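Local atomic coordinates of fiber protein (Snake adenovirus 1, PDB entry 4UMI), a protein that forms the trimeric spikes that protrude from the capsid vertices and, through its distal head domain, probably attaches the virion to a host receptor. Residues G116-Q122 / L136-D142; G146-A152 / G184-I190; W168-P173 / G198-Y204. One frame throughout, in Å; residues are numbered along the deposited sequence.

The three contacts belong to the head domain, a β-sandwich of two antiparallel sheets that assembles as a trimer. Interaction 1 lies within one sheet and interaction 2 within the other, their centres about 11 Å apart. They meet in the core, where F119 CZ lies 3.5 Å from L188 CD2 and F121 packs on L186. Interaction 3 sets an edge strand of one sheet against an edge strand of the other. Its strand 198-206 also neighbours strand 131-140 of interaction 1, with L136 N 2.8 Å from S202 O in a probable backbone hydrogen bond. Interactions 2 and 3 have centres about 14 Å apart and touch through L188, whose CD1 is 4.2 Å from I170 CG2.

Interaction 1: G116-Q122 / L136-D142; sequences GVSFAFQ and LFAYSGD
A120 and Y139, like Q122 and F137, are hydrogen-bonded pairs of the antiparallel β-hairpin formed by strands 118-128 and 131-140, in the middle of one sheet of the head. Each pair makes two N-H...O=C bonds, and the non-hydrogen-bonded pair F121-A138 sits between them. Carbonyls also receive CA-H groups, most closely at F121 CA, 3.2 Å from F137 O.

Apolar contacts occupy the side turned to the second sheet. The methyl of A138 approaches the F121 ring obliquely, CB lying 3.6 Å from CE1; its small size leaves room for this phenylalanine and for I170 and F172 of strand 168-172. S140 CB sits almost exactly over the centre of the F119 ring, 3.6 Å from its centroid, a CH-π contact.

The side bearing Q122 and F137 faces the second subunit. There the two side chains run alongside each other, the amide turned 29° from the ring plane, with Q122 OE1 3.3 Å from F137 CD1. The amide is long enough to serve the trimer: OE1 accepts from K133 of the second subunit, and NE2 donates to D106 and to E126 of the second subunit. The same K133 makes a cation-π contact with F137.

Beyond the ladder, polar side chains take over from backbone pairing. S140 OG, turned opposite its own N (chi1 178°), is carried across to donate to S118 O at 2.8 Å, and it accepts from D142 N in an ST turn. A short acidic side chain suits position 142, since it reaches the backbone N-H of S118, which lies beyond the paired residues: D142 OD2 takes S118 N at 2.9 Å nearly along its own C-O axis, N-H...O 168°. A water also donates to this oxygen, from 2.8 Å, and to G116 O.

Interaction 2: G146-A152 / G184-I190; sequences GPFKAPA and GILTLEI
Edge strand 148-151 of the second sheet of the β-sandwich lies antiparallel to strand 185-190, their axes 4.5 Å apart at closest approach. F148-L188 and A150-L186 are hydrogen-bonded pairs, each with two backbone bonds; the shortest of these, L188 N to F148 O and L186 N to A150 O, both measure 2.8 Å. P151 stands in a non-hydrogen-bonded pair with I185, so its missing N-H costs the ladder nothing; beyond it A152 N donates to G184 O. G184 has a positive phi (78°), which glycine adopts easily, just before its strand begins.

Large apolar side chains point into the sandwich. The F148 ring meets L186 with its edge, CD2 lying 4.1 Å from the leucine CD2. F148 CB rests beside L188 CB. The ring of F148 continues into the core against F119 and L111, while L186 also packs on L160 of helix 154-161, so bulky hydrophobic residues fill the space between the sheets. A150 and A152 are small and lie close to strand 101-112.

The opposite side of the sheet carries more polar and exposed groups. I185 folds its CD1 back over P151, 3.9 Å from the proline CA, a hydrocarbon patch beside the strand end. Next to it, K149 and T187 run alongside each other from a non-hydrogen-bonded pair. A lysine is flexible enough for the turn this requires: its chain bends at chi3 and chi4, bringing NZ back to donate to T187 OG1 at 2.8 Å.

Interaction 3: W168-P173 / G198-Y204; sequences WLIAFP and GSGSSFY
S202 holds its OG anti to the backbone N (chi1 177°), aimed at strand 168-172, while Y204 has its ring lodged between its backbone N and carbonyl carbon (chi1 69°), which carries the ring across to W168, edge first. The groups so placed meet at one margin of the β-sandwich, where edge strands 168-172 and 198-206, from different sheets, run roughly antiparallel.

S202 makes the direct polar link: OG donates to L169 O at 2.7 Å, from above the carbonyl plane. A serine is short enough to put its hydroxyl directly on the neighbouring backbone carbonyl, and its CB still touches I170 CB. The same residue meets W168 through its backbone, S202 O lying near the plane of the indole at its edge, 3.5 Å from CZ3. Y204 then presents its edge to the face of W168 in an offset edge-to-face pair, planes 60° apart, CE1 to CH2 3.7 Å. The polar ends of both rings are held elsewhere, W168 NE1 by L160 O and Y204 OH by R134.

Farther along, G200 has no side chain, so F172 and I170 can lie against bare backbone. F172 CD1 comes within 3.7 Å of S199 C, and I170 CD1 is 3.8 Å from G200 C. P173 closes this end, its CD 3.4 Å from S199 O. S199 OG accepts from F203 N of the second subunit.

Between A171 and S201 two waters replace a direct ladder: one donates to A171 O, 2.7 Å away, and accepts from S201 N, and the other accepts from A171 N and donates to S201 O. The sheets are thus joined here by one serine bond, aromatic and aliphatic packing, and bridging water, which satisfies backbone groups of both strands without merging them into a continuous sheet.

Interaction 1: G116-Q122 / L136-D142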
loop_
_atom_site.group_PDB
_atom_site.type_symbol
_atom_site.label_atom_id
_atom_site.label_comp_id
_atom_site.label_asym_id
_atom_site.label_seq_id
_atom_site.Cartn_x
_atom_site.Cartn_y
_atom_site.Cartn_z
ATOM N N GLY A 116 -25.951 -3.974 7.614
ATOM C CA GLY A 116 -25.724 -4.397 6.238
ATOM C C GLY A 116 -24.474 -3.845 5.576
ATOM O O GLY A 116 -24.230 -4.115 4.394
ATOM N N VAL A 117 -23.679 -3.069 6.305
ATOM C CA VAL A 117 -22.368 -2.653 5.779
ATOM C C VAL A 117 -21.477 -3.872 5.776
ATOM O O VAL A 117 -21.481 -4.618 6.729
ATOM C CB VAL A 117 -21.724 -1.551 6.650
ATOM C CG1 VAL A 117 -20.306 -1.227 6.205
ATOM C CG2 VAL A 117 -22.570 -0.284 6.663
ATOM N N SER A 118 -20.680 -4.029 4.731
ATOM C CA SER A 118 -19.789 -5.160 4.621
ATOM C C SER A 118 -18.377 -4.723 4.305
ATOM O O SER A 118 -18.178 -3.787 3.516
ATOM C CB SER A 118 -20.311 -6.206 3.677
ATOM O OG SER A 118 -20.293 -5.721 2.385
ATOM N N PHE A 119 -17.433 -5.399 4.945
ATOM C CA PHE A 119 -16.008 -5.230 4.719
ATOM C C PHE A 119 -15.377 -6.539 4.298
ATOM O O PHE A 119 -15.795 -7.590 4.762
ATOM C CB PHE A 119 -15.259 -4.774 5.988
ATOM C CG PHE A 119 -15.200 -3.304 6.154
ATOM C CD1 PHE A 119 -16.267 -2.573 6.621
ATOM C CD2 PHE A 119 -14.021 -2.653 5.902
ATOM C CE1 PHE A 119 -16.159 -1.225 6.779
ATOM C CE2 PHE A 119 -13.900 -1.300 6.056
ATOM C CZ PHE A 119 -14.972 -0.587 6.516
ATOM N N ALA A 120 -14.342 -6.475 3.464
ATOM C CA ALA A 120 -13.439 -7.587 3.272
ATOM C C ALA A 120 -12.122 -7.207 3.872
ATOM O O ALA A 120 -11.603 -6.091 3.673
ATOM C CB ALA A 120 -13.290 -7.905 1.812
ATOM N N PHE A 121 -11.580 -8.120 4.657
ATOM C CA PHE A 121 -10.266 -7.986 5.260
ATOM C C PHE A 121 -9.364 -9.098 4.715
ATOM O O PHE A 121 -9.803 -10.232 4.568
ATOM C CB PHE A 121 -10.330 -8.081 6.760
ATOM C CG PHE A 121 -11.021 -6.918 7.405
ATOM C CD1 PHE A 121 -10.344 -5.743 7.641
ATOM C CD2 PHE A 121 -12.346 -6.978 7.763
ATOM C CE1 PHE A 121 -10.975 -4.667 8.226
ATOM C CE2 PHE A 121 -12.971 -5.916 8.351
ATOM C CZ PHE A 121 -12.294 -4.760 8.537
ATOM N N GLN A 122 -8.098 -8.791 4.488
ATOM C CA GLN A 122 -7.070 -9.764 4.153
ATOM C C GLN A 122 -5.951 -9.628 5.153
ATOM O O GLN A 122 -5.494 -8.517 5.442
ATOM C CB GLN A 122 -6.571 -9.595 2.707
ATOM C CG GLN A 122 -5.337 -10.394 2.320
ATOM C CD GLN A 122 -4.799 -9.980 0.998
ATOM O OE1 GLN A 122 -5.134 -8.899 0.482
ATOM N NE2 GLN A 122 -3.888 -10.768 0.476
ATOM N N LEU A 136 -2.488 -6.006 7.310
ATOM C CA LEU A 136 -3.937 -6.040 7.233
ATOM C C LEU A 136 -4.396 -5.171 6.046
ATOM O O LEU A 136 -4.068 -3.985 6.028
ATOM C CB LEU A 136 -4.549 -5.513 8.518
ATOM C CG LEU A 136 -6.066 -5.553 8.579
ATOM C CD1 LEU A 136 -6.598 -6.982 8.647
ATOM C CD2 LEU A 136 -6.581 -4.739 9.768
ATOM N N PHE A 137 -5.147 -5.738 5.125
ATOM C CA PHE A 137 -5.756 -5.021 4.040
ATOM C C PHE A 137 -7.251 -4.957 4.333
ATOM O O PHE A 137 -7.842 -5.922 4.801
ATOM C CB PHE A 137 -5.542 -5.747 2.706
ATOM C CG PHE A 137 -4.124 -5.907 2.283
ATOM C CD1 PHE A 137 -3.367 -7.029 2.614
ATOM C CD2 PHE A 137 -3.555 -4.962 1.448
ATOM C CE1 PHE A 137 -2.076 -7.137 2.108
ATOM C CE2 PHE A 137 -2.272 -5.082 0.980
ATOM C CZ PHE A 137 -1.520 -6.161 1.320
ATOM N N ALA A 138 -7.835 -3.786 4.081
ATOM C CA ALA A 138 -9.266 -3.602 4.326
ATOM C C ALA A 138 -9.931 -2.909 3.142
ATOM O O ALA A 138 -9.364 -1.959 2.595
ATOM C CB ALA A 138 -9.480 -2.735 5.552
ATOM N N TYR A 139 -11.124 -3.354 2.775
ATOM C CA TYR A 139 -11.884 -2.738 1.689
ATOM C C TYR A 139 -13.361 -2.759 2.000
ATOM O O TYR A 139 -13.884 -3.757 2.494
ATOM C CB TYR A 139 -11.680 -3.523 0.364
ATOM C CG TYR A 139 -12.673 -3.114 -0.711
ATOM C CD1 TYR A 139 -12.535 -1.921 -1.387
ATOM C CD2 TYR A 139 -13.794 -3.883 -0.997
ATOM C CE1 TYR A 139 -13.471 -1.478 -2.303
ATOM C CE2 TYR A 139 -14.724 -3.458 -1.914
ATOM C CZ TYR A 139 -14.560 -2.262 -2.567
ATOM O OH TYR A 139 -15.482 -1.799 -3.472
ATOM N N SER A 140 -14.055 -1.645 1.728
ATOM C CA SER A 140 -15.507 -1.700 1.670
ATOM C C SER A 140 -15.962 -0.797 0.524
ATOM O O SER A 140 -15.451 0.300 0.389
ATOM C CB SER A 140 -16.125 -1.187 2.963
ATOM O OG SER A 140 -17.537 -1.184 2.892
ATOM N N GLY A 141 -17.020 -1.209 -0.159
ATOM C CA GLY A 141 -17.656 -0.349 -1.143
ATOM C C GLY A 141 -18.617 0.645 -0.495
ATOM O O GLY A 141 -19.097 1.571 -1.136
ATOM N N ASP A 142 -18.996 0.374 0.715
ATOM C CA ASP A 142 -19.984 1.146 1.427
ATOM C C ASP A 142 -19.417 2.419 1.992
ATOM O O ASP A 142 -18.196 2.613 2.077
ATOM C CB ASP A 142 -20.565 0.290 2.536
ATOM C CG ASP A 142 -21.290 -0.954 2.011
ATOM O OD1 ASP A 142 -21.980 -0.850 0.950
ATOM O OD2 ASP A 142 -21.136 -2.048 2.634
HETATM O O HOH W 1 -22.876 -4.173 1.903
HETATM O O HOH W 2 -18.398 -3.722 0.679
#

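Interaction 2: G146-A152 / G184-I190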
loop_
_atom_site.group_PDB
_atom_site.type_symbol
_atom_site.label_atom_id
_atom_site.label_comp_id
_atom_site.label_asym_id
_atom_site.label_seq_id
_atom_site.Cartn_x
_atom_site.Cartn_y
_atom_site.Cartn_z
ATOM N N GLY A 146 -20.362 5.525 11.130
ATOM C CA GLY A 146 -19.983 5.330 12.530
ATOM C C GLY A 146 -19.073 4.116 12.571
ATOM O O GLY A 146 -18.751 3.527 11.546
ATOM N N PRO A 147 -18.622 3.721 13.762
ATOM C CA PRO A 147 -17.709 2.577 13.864
ATOM C C PRO A 147 -18.330 1.311 13.289
ATOM O O PRO A 147 -19.522 1.077 13.390
ATOM C CB PRO A 147 -17.453 2.482 15.376
ATOM C CG PRO A 147 -17.728 3.863 15.885
ATOM C CD PRO A 147 -18.863 4.344 15.062
ATOM N N PHE A 148 -17.491 0.495 12.667
ATOM C CA PHE A 148 -17.902 -0.784 12.127
ATOM C C PHE A 148 -17.544 -1.888 13.122
ATOM O O PHE A 148 -16.397 -2.009 13.504
ATOM C CB PHE A 148 -17.182 -1.033 10.801
ATOM C CG PHE A 148 -17.499 -2.357 10.190
ATOM C CD1 PHE A 148 -18.678 -2.542 9.492
ATOM C CD2 PHE A 148 -16.635 -3.419 10.337
ATOM C CE1 PHE A 148 -18.974 -3.763 8.926
ATOM C CE2 PHE A 148 -16.956 -4.654 9.791
ATOM C CZ PHE A 148 -18.108 -4.814 9.071
ATOM N N LYS A 149 -18.545 -2.661 13.553
ATOM C CA LYS A 149 -18.353 -3.733 14.494
ATOM C C LYS A 149 -18.966 -5.002 13.949
ATOM O O LYS A 149 -20.115 -5.014 13.511
ATOM C CB LYS A 149 -19.038 -3.375 15.798
ATOM C CG LYS A 149 -18.312 -2.325 16.581
ATOM C CD LYS A 149 -18.999 -2.001 17.905
ATOM C CE LYS A 149 -18.219 -2.491 19.124
ATOM N NZ LYS A 149 -17.037 -1.637 19.475
ATOM N N ALA A 150 -18.197 -6.076 13.991
ATOM C CA ALA A 150 -18.695 -7.357 13.499
ATOM C C ALA A 150 -17.840 -8.509 14.020
ATOM O O ALA A 150 -16.670 -8.335 14.339
ATOM C CB ALA A 150 -18.697 -7.366 12.001
ATOM N N PRO A 151 -18.462 -9.685 14.176
ATOM C CA PRO A 151 -17.729 -10.856 14.597
ATOM C C PRO A 151 -16.678 -11.267 13.595
ATOM O O PRO A 151 -16.933 -11.234 12.389
ATOM C CB PRO A 151 -18.809 -11.943 14.670
ATOM C CG PRO A 151 -20.113 -11.251 14.605
ATOM C CD PRO A 151 -19.882 -9.964 13.903
ATOM N N ALA A 152 -15.501 -11.612 14.103
ATOM C CA ALA A 152 -14.386 -12.077 13.276
ATOM C C ALA A 152 -14.060 -13.515 13.648
ATOM O O ALA A 152 -14.269 -13.931 14.786
ATOM C CB ALA A 152 -13.190 -11.206 13.533
ATOM N N GLY A 184 -13.359 -11.676 19.995
ATOM C CA GLY A 184 -13.791 -12.107 18.690
ATOM C C GLY A 184 -14.647 -11.102 17.922
ATOM O O GLY A 184 -15.256 -11.455 16.918
ATOM N N ILE A 185 -14.773 -9.875 18.432
ATOM C CA ILE A 185 -15.533 -8.819 17.736
ATOM C C ILE A 185 -14.532 -7.787 17.206
ATOM O O ILE A 185 -13.772 -7.227 17.985
ATOM C CB ILE A 185 -16.523 -8.099 18.673
ATOM C CG1 ILE A 185 -17.486 -9.108 19.316
ATOM C CG2 ILE A 185 -17.244 -6.990 17.918
ATOM C CD1 ILE A 185 -18.370 -9.842 18.343
ATOM N N LEU A 186 -14.500 -7.589 15.885
ATOM C CA LEU A 186 -13.656 -6.559 15.290
ATOM C C LEU A 186 -14.353 -5.217 15.406
ATOM O O LEU A 186 -15.550 -5.132 15.105
ATOM C CB LEU A 186 -13.401 -6.943 13.844
ATOM C CG LEU A 186 -12.588 -5.954 13.025
ATOM C CD1 LEU A 186 -11.786 -6.688 11.967
ATOM C CD2 LEU A 186 -13.435 -4.883 12.370
ATOM N N THR A 187 -13.602 -4.194 15.788
ATOM C CA THR A 187 -14.057 -2.827 15.716
ATOM C C THR A 187 -13.136 -2.009 14.817
ATOM O O THR A 187 -11.925 -2.119 14.966
ATOM C CB THR A 187 -14.118 -2.149 17.091
ATOM O OG1 THR A 187 -15.053 -2.841 17.926
ATOM C CG2 THR A 187 -14.560 -0.673 16.994
ATOM N N LEU A 188 -13.735 -1.225 13.905
ATOM C CA LEU A 188 -12.986 -0.253 13.115
ATOM C C LEU A 188 -13.579 1.089 13.515
ATOM O O LEU A 188 -14.733 1.389 13.177
ATOM C CB LEU A 188 -13.169 -0.513 11.619
ATOM C CG LEU A 188 -12.682 0.671 10.722
ATOM C CD1 LEU A 188 -11.210 0.966 10.795
ATOM C CD2 LEU A 188 -13.171 0.542 9.322
ATOM N N GLU A 189 -12.781 1.877 14.213
ATOM C CA GLU A 189 -13.183 3.239 14.597
ATOM C C GLU A 189 -12.664 4.198 13.552
ATOM O O GLU A 189 -11.588 3.960 13.050
ATOM C CB GLU A 189 -12.555 3.599 15.952
ATOM C CG GLU A 189 -12.992 2.719 17.083
ATOM C CD GLU A 189 -12.877 3.369 18.424
ATOM O OE1 GLU A 189 -12.042 4.313 18.615
ATOM O OE2 GLU A 189 -13.644 2.915 19.296
ATOM N N ILE A 190 -13.401 5.252 13.232
ATOM C CA ILE A 190 -13.044 6.149 12.159
ATOM C C ILE A 190 -12.984 7.606 12.578
ATOM O O ILE A 190 -13.718 8.065 13.406
ATOM C CB ILE A 190 -13.982 6.001 10.935
ATOM C CG1 ILE A 190 -15.461 6.206 11.318
ATOM C CG2 ILE A 190 -13.811 4.632 10.349
ATOM C CD1 ILE A 190 -16.412 6.131 10.165
#

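Interaction 3: W168-P173 / G198-Y204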
loop_
_atom_site.group_PDB
_atom_site.type_symbol
_atom_site.label_atom_id
_atom_site.label_comp_id
_atom_site.label_asym_id
_atom_site.label_seq_id
_atom_site.Cartn_x
_atom_site.Cartn_y
_atom_site.Cartn_z
ATOM N N TRP A 168 -4.526 -1.434 15.067
ATOM C CA TRP A 168 -3.956 -1.183 13.743
ATOM C C TRP A 168 -4.461 0.160 13.235
ATOM O O TRP A 168 -5.614 0.313 12.874
ATOM C CB TRP A 168 -4.417 -2.258 12.792
ATOM C CG TRP A 168 -4.045 -3.673 13.185
ATOM C CD1 TRP A 168 -4.518 -4.365 14.267
ATOM C CD2 TRP A 168 -3.100 -4.537 12.526
ATOM N NE1 TRP A 168 -3.937 -5.608 14.301
ATOM C CE2 TRP A 168 -3.065 -5.753 13.252
ATOM C CE3 TRP A 168 -2.303 -4.408 11.382
ATOM C CZ2 TRP A 168 -2.211 -6.824 12.885
ATOM C CZ3 TRP A 168 -1.458 -5.463 11.029
ATOM C CH2 TRP A 168 -1.436 -6.655 11.787
ATOM N N LEU A 169 -3.543 1.092 13.129
ATOM C CA LEU A 169 -3.805 2.390 12.560
ATOM C C LEU A 169 -3.793 2.248 11.064
ATOM O O LEU A 169 -2.850 1.692 10.507
ATOM C CB LEU A 169 -2.727 3.359 13.052
ATOM C CG LEU A 169 -2.823 4.789 12.593
ATOM C CD1 LEU A 169 -4.103 5.443 13.104
ATOM C CD2 LEU A 169 -1.588 5.574 13.045
ATOM N N ILE A 170 -4.845 2.677 10.381
ATOM C CA ILE A 170 -5.018 2.437 8.976
ATOM C C ILE A 170 -5.498 3.663 8.242
ATOM O O ILE A 170 -6.439 4.322 8.661
ATOM C CB ILE A 170 -5.923 1.216 8.739
ATOM C CG1 ILE A 170 -6.037 0.857 7.263
ATOM C CG2 ILE A 170 -7.296 1.371 9.352
ATOM C CD1 ILE A 170 -6.477 -0.576 7.010
ATOM N N ALA A 171 -4.857 4.007 7.139
ATOM C CA ALA A 171 -5.251 5.099 6.289
ATOM C C ALA A 171 -6.136 4.633 5.149
ATOM O O ALA A 171 -5.785 3.745 4.401
ATOM C CB ALA A 171 -4.038 5.814 5.705
ATOM N N PHE A 172 -7.285 5.280 4.997
ATOM C CA PHE A 172 -8.147 5.143 3.830
ATOM C C PHE A 172 -8.086 6.461 3.041
ATOM O O PHE A 172 -7.578 7.446 3.569
ATOM C CB PHE A 172 -9.597 4.833 4.276
ATOM C CG PHE A 172 -9.776 3.526 4.957
ATOM C CD1 PHE A 172 -9.758 2.344 4.225
ATOM C CD2 PHE A 172 -9.938 3.445 6.330
ATOM C CE1 PHE A 172 -9.973 1.107 4.842
ATOM C CE2 PHE A 172 -10.116 2.203 6.922
ATOM C CZ PHE A 172 -10.105 1.056 6.188
ATOM N N PRO A 173 -8.635 6.513 1.846
ATOM C CA PRO A 173 -8.446 7.754 1.094
ATOM C C PRO A 173 -9.050 8.979 1.772
ATOM O O PRO A 173 -8.458 10.059 1.735
ATOM C CB PRO A 173 -9.105 7.461 -0.236
ATOM C CG PRO A 173 -8.864 5.998 -0.421
ATOM C CD PRO A 173 -9.061 5.405 0.981
ATOM N N GLY A 198 -13.408 2.831 0.517
ATOM C CA GLY A 198 -12.310 2.475 -0.339
ATOM C C GLY A 198 -11.461 1.405 0.281
ATOM O O GLY A 198 -11.945 0.526 0.995
ATOM N N SER A 199 -10.137 1.557 0.072
ATOM C CA SER A 199 -9.195 0.528 0.468
ATOM C C SER A 199 -8.034 1.107 1.225
ATOM O O SER A 199 -7.720 2.284 1.093
ATOM C CB SER A 199 -8.676 -0.248 -0.746
ATOM O OG SER A 199 -7.853 0.515 -1.606
ATOM N N GLY A 200 -7.417 0.289 2.067
ATOM C CA GLY A 200 -6.238 0.694 2.777
ATOM C C GLY A 200 -5.498 -0.497 3.359
ATOM O O GLY A 200 -6.061 -1.597 3.380
ATOM N N SER A 201 -4.308 -0.258 3.880
ATOM C CA SER A 201 -3.564 -1.307 4.531
ATOM C C SER A 201 -2.766 -0.785 5.672
ATOM O O SER A 201 -2.399 0.407 5.707
ATOM C CB SER A 201 -2.686 -2.072 3.574
ATOM O OG SER A 201 -1.743 -1.251 3.002
ATOM N N SER A 202 -2.473 -1.657 6.628
ATOM C CA SER A 202 -1.693 -1.318 7.800
ATOM C C SER A 202 -0.771 -2.485 8.073
ATOM O O SER A 202 -1.265 -3.605 8.101
ATOM C CB SER A 202 -2.652 -1.126 8.984
ATOM O OG SER A 202 -1.999 -0.861 10.223
ATOM N N PHE A 203 0.506 -2.237 8.300
ATOM C CA PHE A 203 1.435 -3.330 8.582
ATOM C C PHE A 203 2.318 -3.003 9.766
ATOM O O PHE A 203 2.501 -1.852 10.142
ATOM C CB PHE A 203 2.256 -3.762 7.347
ATOM C CG PHE A 203 3.181 -2.712 6.792
ATOM C CD1 PHE A 203 4.452 -2.545 7.292
ATOM C CD2 PHE A 203 2.766 -1.878 5.756
ATOM C CE1 PHE A 203 5.299 -1.577 6.781
ATOM C CE2 PHE A 203 3.615 -0.947 5.240
ATOM C CZ PHE A 203 4.867 -0.789 5.750
ATOM N N TYR A 204 2.905 -4.046 10.335
ATOM C CA TYR A 204 4.029 -3.876 11.237
ATOM C C TYR A 204 5.112 -4.847 10.804
ATOM O O TYR A 204 4.859 -5.889 10.217
ATOM C CB TYR A 204 3.758 -3.947 12.716
ATOM C CG TYR A 204 3.378 -5.297 13.209
ATOM C CD1 TYR A 204 2.068 -5.775 13.145
ATOM C CD2 TYR A 204 4.286 -6.088 13.864
ATOM C CE1 TYR A 204 1.695 -7.014 13.668
ATOM C CE2 TYR A 204 3.920 -7.295 14.408
ATOM C CZ TYR A 204 2.633 -7.773 14.304
ATOM O OH TYR A 204 2.253 -8.997 14.863
HETATM O O HOH W 3 -3.514 2.544 3.466
HETATM O O HOH W 4 -2.170 2.856 6.849
#